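Local structure of interleukin-20 receptor subunit beta (Homo sapiens, 6DF3) at residues C[37-40]-C[41-45]; C[63-66]-C[67-70]. The protein pairs with IL20RA to form a receptor for the cytokines IL19, IL20 and IL24, and with IL22RA1 to form one for IL20 and IL24. The protein carries 1 engineered substitution. All blocks are in the same frame, centred on the assembly; numbering follows the deposited sequence.

Contact 1 (C[37-40]-C[41-45]); sequences QGEY and ESLYT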
loop_
_atom_site.group_PDB
_atom_site.type_symbol
_atom_site.label_atom_id
_atom_site.label_comp_id
_atom_site.label_asym_id
_atom_site.label_seq_id
_atom_site.Cartn_x
_atom_site.Cartn_y
_atom_site.Cartn_z
ATOM N N GLN C 37 -5.160 -6.615 -21.402
ATOM C CA GLN C 37 -3.799 -6.110 -21.430
ATOM C C GLN C 37 -3.821 -4.705 -20.885
ATOM O O GLN C 37 -4.700 -3.894 -21.248
ATOM C CB GLN C 37 -3.343 -5.862 -22.874
ATOM C CG GLN C 37 -3.270 -7.116 -23.675
ATOM C CD GLN C 37 -2.661 -6.914 -25.054
ATOM O OE1 GLN C 37 -2.994 -5.952 -25.736
ATOM N NE2 GLN C 37 -1.850 -7.848 -25.485
ATOM N N GLY C 38 -2.873 -4.382 -20.031
ATOM C CA GLY C 38 -2.649 -2.968 -19.687
ATOM C C GLY C 38 -1.858 -2.387 -20.815
ATOM O O GLY C 38 -1.459 -3.103 -21.740
ATOM N N GLU C 39 -1.624 -1.101 -20.748
ATOM C CA GLU C 39 -0.769 -0.420 -21.694
ATOM C C GLU C 39 0.657 -0.998 -21.761
ATOM O O GLU C 39 1.296 -0.943 -22.808
ATOM C CB GLU C 39 -0.674 1.046 -21.312
ATOM C CG GLU C 39 0.038 1.861 -22.351
ATOM C CD GLU C 39 0.173 3.355 -21.995
ATOM O OE1 GLU C 39 0.044 3.754 -20.800
ATOM O OE2 GLU C 39 0.376 4.151 -22.949
ATOM N N TYR C 40 1.214 -1.429 -20.625
ATOM C CA TYR C 40 2.449 -2.065 -20.690
ATOM C C TYR C 40 2.373 -3.223 -21.763
ATOM O O TYR C 40 3.174 -3.267 -22.696
ATOM C CB TYR C 40 2.866 -2.681 -19.361
ATOM C CG TYR C 40 4.179 -3.446 -19.509
ATOM C CD1 TYR C 40 5.363 -2.790 -19.805
ATOM C CD2 TYR C 40 4.212 -4.807 -19.445
ATOM C CE1 TYR C 40 6.582 -3.458 -19.943
ATOM C CE2 TYR C 40 5.422 -5.516 -19.614
ATOM C CZ TYR C 40 6.586 -4.832 -19.885
ATOM O OH TYR C 40 7.721 -5.533 -20.010
ATOM N N GLU C 41 1.429 -4.144 -21.611
ATOM C CA GLU C 41 1.415 -5.312 -22.451
ATOM C C GLU C 41 1.123 -4.917 -23.921
ATOM O O GLU C 41 1.761 -5.387 -24.863
ATOM C CB GLU C 41 0.455 -6.332 -21.910
ATOM C CG GLU C 41 0.908 -6.951 -20.569
ATOM C CD GLU C 41 0.533 -6.181 -19.307
ATOM O OE1 GLU C 41 -0.148 -5.121 -19.397
ATOM O OE2 GLU C 41 1.059 -6.548 -18.253
ATOM N N SER C 42 0.237 -3.946 -24.058
ATOM C CA SER C 42 -0.151 -3.348 -25.286
ATOM C C SER C 42 1.068 -2.856 -26.086
ATOM O O SER C 42 1.183 -3.148 -27.250
ATOM C CB SER C 42 -1.085 -2.193 -24.980
ATOM O OG SER C 42 -1.904 -2.000 -26.074
ATOM N N LEU C 43 1.969 -2.136 -25.440
ATOM C CA LEU C 43 3.193 -1.595 -26.057
ATOM C C LEU C 43 4.448 -2.493 -26.060
ATOM O O LEU C 43 5.302 -2.294 -26.879
ATOM C CB LEU C 43 3.609 -0.299 -25.344
ATOM C CG LEU C 43 2.675 0.893 -25.446
ATOM C CD1 LEU C 43 3.059 1.983 -24.468
ATOM C CD2 LEU C 43 2.678 1.479 -26.869
ATOM N N TYR C 44 4.629 -3.404 -25.130
ATOM C CA TYR C 44 5.912 -4.067 -25.042
ATOM C C TYR C 44 5.777 -5.586 -25.254
ATOM O O TYR C 44 6.769 -6.220 -25.477
ATOM C CB TYR C 44 6.592 -3.819 -23.658
ATOM C CG TYR C 44 7.139 -2.406 -23.296
ATOM C CD1 TYR C 44 6.283 -1.403 -22.857
ATOM C CD2 TYR C 44 8.480 -2.122 -23.318
ATOM C CE1 TYR C 44 6.740 -0.132 -22.515
ATOM C CE2 TYR C 44 8.945 -0.833 -22.996
ATOM C CZ TYR C 44 8.043 0.147 -22.574
ATOM O OH TYR C 44 8.437 1.427 -22.156
ATOM N N THR C 45 4.579 -6.168 -25.090
ATOM C CA THR C 45 4.353 -7.606 -25.163
ATOM C C THR C 45 2.939 -7.781 -25.762
ATOM O O THR C 45 2.031 -8.368 -25.133
ATOM C CB THR C 45 4.494 -8.344 -23.782
ATOM O OG1 THR C 45 3.533 -7.926 -22.776
ATOM C CG2 THR C 45 5.819 -8.155 -23.218
#

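Contact 2 (C[63-66]-C[67-70]); sequences CDVT and DDIT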
loop_
_atom_site.group_PDB
_atom_site.type_symbol
_atom_site.label_atom_id
_atom_site.label_comp_id
_atom_site.label_asym_id
_atom_site.label_seq_id
_atom_site.Cartn_x
_atom_site.Cartn_y
_atom_site.Cartn_z
ATOM N N CYS C 63 -18.931 -8.739 -16.744
ATOM C CA CYS C 63 -17.791 -9.110 -15.906
ATOM C C CYS C 63 -17.327 -7.883 -15.152
ATOM O O CYS C 63 -16.953 -6.878 -15.765
ATOM C CB CYS C 63 -16.617 -9.582 -16.760
ATOM S SG CYS C 63 -15.096 -10.084 -15.828
ATOM N N ASP C 64 -17.309 -7.983 -13.834
ATOM C CA ASP C 64 -16.633 -7.039 -13.008
ATOM C C ASP C 64 -15.081 -7.184 -13.106
ATOM O O ASP C 64 -14.491 -8.022 -12.422
ATOM C CB ASP C 64 -17.128 -7.167 -11.565
ATOM C CG ASP C 64 -16.650 -6.035 -10.697
ATOM O OD1 ASP C 64 -15.678 -5.350 -11.108
ATOM O OD2 ASP C 64 -17.243 -5.807 -9.614
ATOM N N VAL C 65 -14.425 -6.311 -13.888
ATOM C CA VAL C 65 -12.995 -6.344 -14.102
ATOM C C VAL C 65 -12.280 -5.371 -13.171
ATOM O O VAL C 65 -11.149 -4.982 -13.392
ATOM C CB VAL C 65 -12.633 -5.995 -15.584
ATOM C CG1 VAL C 65 -13.324 -6.943 -16.560
ATOM C CG2 VAL C 65 -13.051 -4.609 -15.982
ATOM N N THR C 66 -12.950 -4.916 -12.137
ATOM C CA THR C 66 -12.350 -3.964 -11.211
ATOM C C THR C 66 -10.971 -4.412 -10.734
ATOM O O THR C 66 -10.033 -3.651 -10.757
ATOM C CB THR C 66 -13.307 -3.739 -10.046
ATOM O OG1 THR C 66 -14.581 -3.235 -10.558
ATOM C CG2 THR C 66 -12.672 -2.780 -8.977
ATOM N N ASP C 67 -10.868 -5.649 -10.309
ATOM C CA ASP C 67 -9.621 -6.176 -9.770
ATOM C C ASP C 67 -8.496 -6.383 -10.787
ATOM O O ASP C 67 -7.389 -6.495 -10.372
ATOM C CB ASP C 67 -9.868 -7.446 -9.006
ATOM C CG ASP C 67 -10.776 -7.225 -7.810
ATOM O OD1 ASP C 67 -11.019 -6.065 -7.344
ATOM O OD2 ASP C 67 -11.314 -8.230 -7.414
ATOM N N ASP C 68 -8.791 -6.337 -12.083
ATOM C CA ASP C 68 -7.793 -6.435 -13.105
ATOM C C ASP C 68 -7.258 -5.070 -13.515
ATOM O O ASP C 68 -6.195 -4.981 -14.043
ATOM C CB ASP C 68 -8.417 -7.068 -14.342
ATOM C CG ASP C 68 -9.109 -8.406 -14.037
ATOM O OD1 ASP C 68 -8.497 -9.300 -13.395
ATOM O OD2 ASP C 68 -10.282 -8.588 -14.452
ATOM N N ILE C 69 -8.041 -3.998 -13.367
ATOM C CA ILE C 69 -7.585 -2.681 -13.748
ATOM C C ILE C 69 -6.854 -2.091 -12.541
ATOM O O ILE C 69 -7.518 -1.711 -11.567
ATOM C CB ILE C 69 -8.778 -1.775 -14.171
ATOM C CG1 ILE C 69 -9.686 -2.427 -15.248
ATOM C CG2 ILE C 69 -8.278 -0.446 -14.693
ATOM C CD1 ILE C 69 -8.988 -3.100 -16.356
ATOM N N THR C 70 -5.508 -2.038 -12.564
ATOM C CA THR C 70 -4.744 -1.748 -11.325
ATOM C C THR C 70 -3.736 -0.658 -11.511
ATOM O O THR C 70 -2.877 -0.361 -10.613
ATOM C CB THR C 70 -3.995 -3.001 -10.849
ATOM O OG1 THR C 70 -3.308 -3.520 -11.925
ATOM C CG2 THR C 70 -4.935 -4.107 -10.362
HETATM O O HOH W 1 -13.018 -7.422 -10.418
HETATM O O HOH W 2 -12.298 -9.925 -13.150
#

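Contact 1 (C[37-40]-C[41-45])
Tyr40 and Tyr44, one helical turn apart, lay their rings near parallel but slid so far that they barely overlap: the planes differ by 21° and the centroids stand 4.9 Å apart. Tyr40 CE1 lies over a face of the Tyr44 ring, and Tyr40 CD1 comes to 3.5 Å from Tyr44 CD1. Tyr44 CB sits over a face of the Tyr40 ring as a CH-pi contact, 4.2 Å from its centroid. Tyr40 CG lies opposite its own backbone N (chi1 176°) and Tyr44 CG opposite its carbonyl carbon (chi1 -70°), a combination that brings the two rings together. Beside them Glu39 and Leu43 run side by side, Glu39 CG 3.7 Å from Leu43 CD1.

Among the backbone bonds of this single short helix, Ser42 N reaches Gly38 O at 3.0 Å, Leu43 N reaches Glu39 O, and Tyr44 N reaches Tyr40 O at 2.8 Å. At the helix start, Glu41 folds its carboxylate back to Gly38 N, a weak and bent bond of 2.9 Å to OE1. The same carboxylate stands at the edge of the Tyr40 ring, the two planes nearly perpendicular, and also takes hydrogen bonds from polar side chains of another protein chain.

With an alanine at Tyr40, Tyr44 CB and its ring would probably lose their neighbour, and the bond of Tyr40 OH to that other chain's backbone would go. Ser42 OG bonds Asn76 ND2 on strand 74-83, tying the helix to the sheet; Gln37, on the strand before, bonds the same ND2 through OE1 and the Ser46 and Ile48 backbone oxygens through NE2. The whole is a short helix with Gly38 at its N-cap, following strand 31-37 of the first fibronectin type III domain and lying in an interface with another protein.

Contact 2 (C[63-66]-C[67-70])
Val65 O receives two backbone donors from the residues that follow, Asp68 N at 3.0 Å and Ile69 N at 3.3 Å. They arrive differently: Ile69 N comes almost straight on to the oxygen, with a C=O...donor angle of 169°, whereas Asp68 N stands well above the carbonyl plane. Ile69 N also makes a weak bond to Thr66 O, so its single hydrogen is shared.

Just before this turn, Asp64 forms an Asx turn: its OD1 accepts from Thr66 N at 2.9 Å, met nearly along the carboxylate C-O bond. Thr66 OG1 is also modelled beside Asp64 OD1, too close for the bond to be trusted; its clearer partner is His16 N.

Two waters serve Asp64 O. Water 1 donates to Asp64 O at 2.6 Å and accepts from Asp67 N at 2.8 Å; water 2 donates to Asp64 O and, at 2.7 Å, to Asp68 OD2. Asp68 is further held by Ser52 OG and Ser53 N and makes a salt bridge to a basic side chain of another protein chain, while Asp67 OD2 accepts from Trp54 NE1.

Apolar contact is slight, Val65 CG2 lying 4.1 Å from Ile69 CG1. The turn leaves strand 62-64, which pairs with strand 15-19; Val65 extends that pairing through a backbone bond to His16, and Ile69 also packs on His16. On the other side of the sandwich, Cys63 touches Val34 and Asp68 touches Tyr36, both on strand 31-37, and the chain then runs on towards strand 74-83.

Both contacts are local, a short helix and a turn after a strand, within the first fibronectin type III domain, their centres 16 Å apart and their nearest atoms about 7 Å apart without touching. Contact 1, on a helix following strand 31-37, is partly buried, with Leu43 exposed and the partner chain against it; contact 2, after strand 62-64 beside the Cys55-Cys63 disulfide, is buried. Aromatic and aliphatic packing accompanies regular helical bonds in contact 1, whereas carboxylates, backbone amides and bridging waters dominate contact 2. Strand 31-37 is common ground, supplying Gln37 to contact 1 and flanking contact 2, and both meet another protein chain.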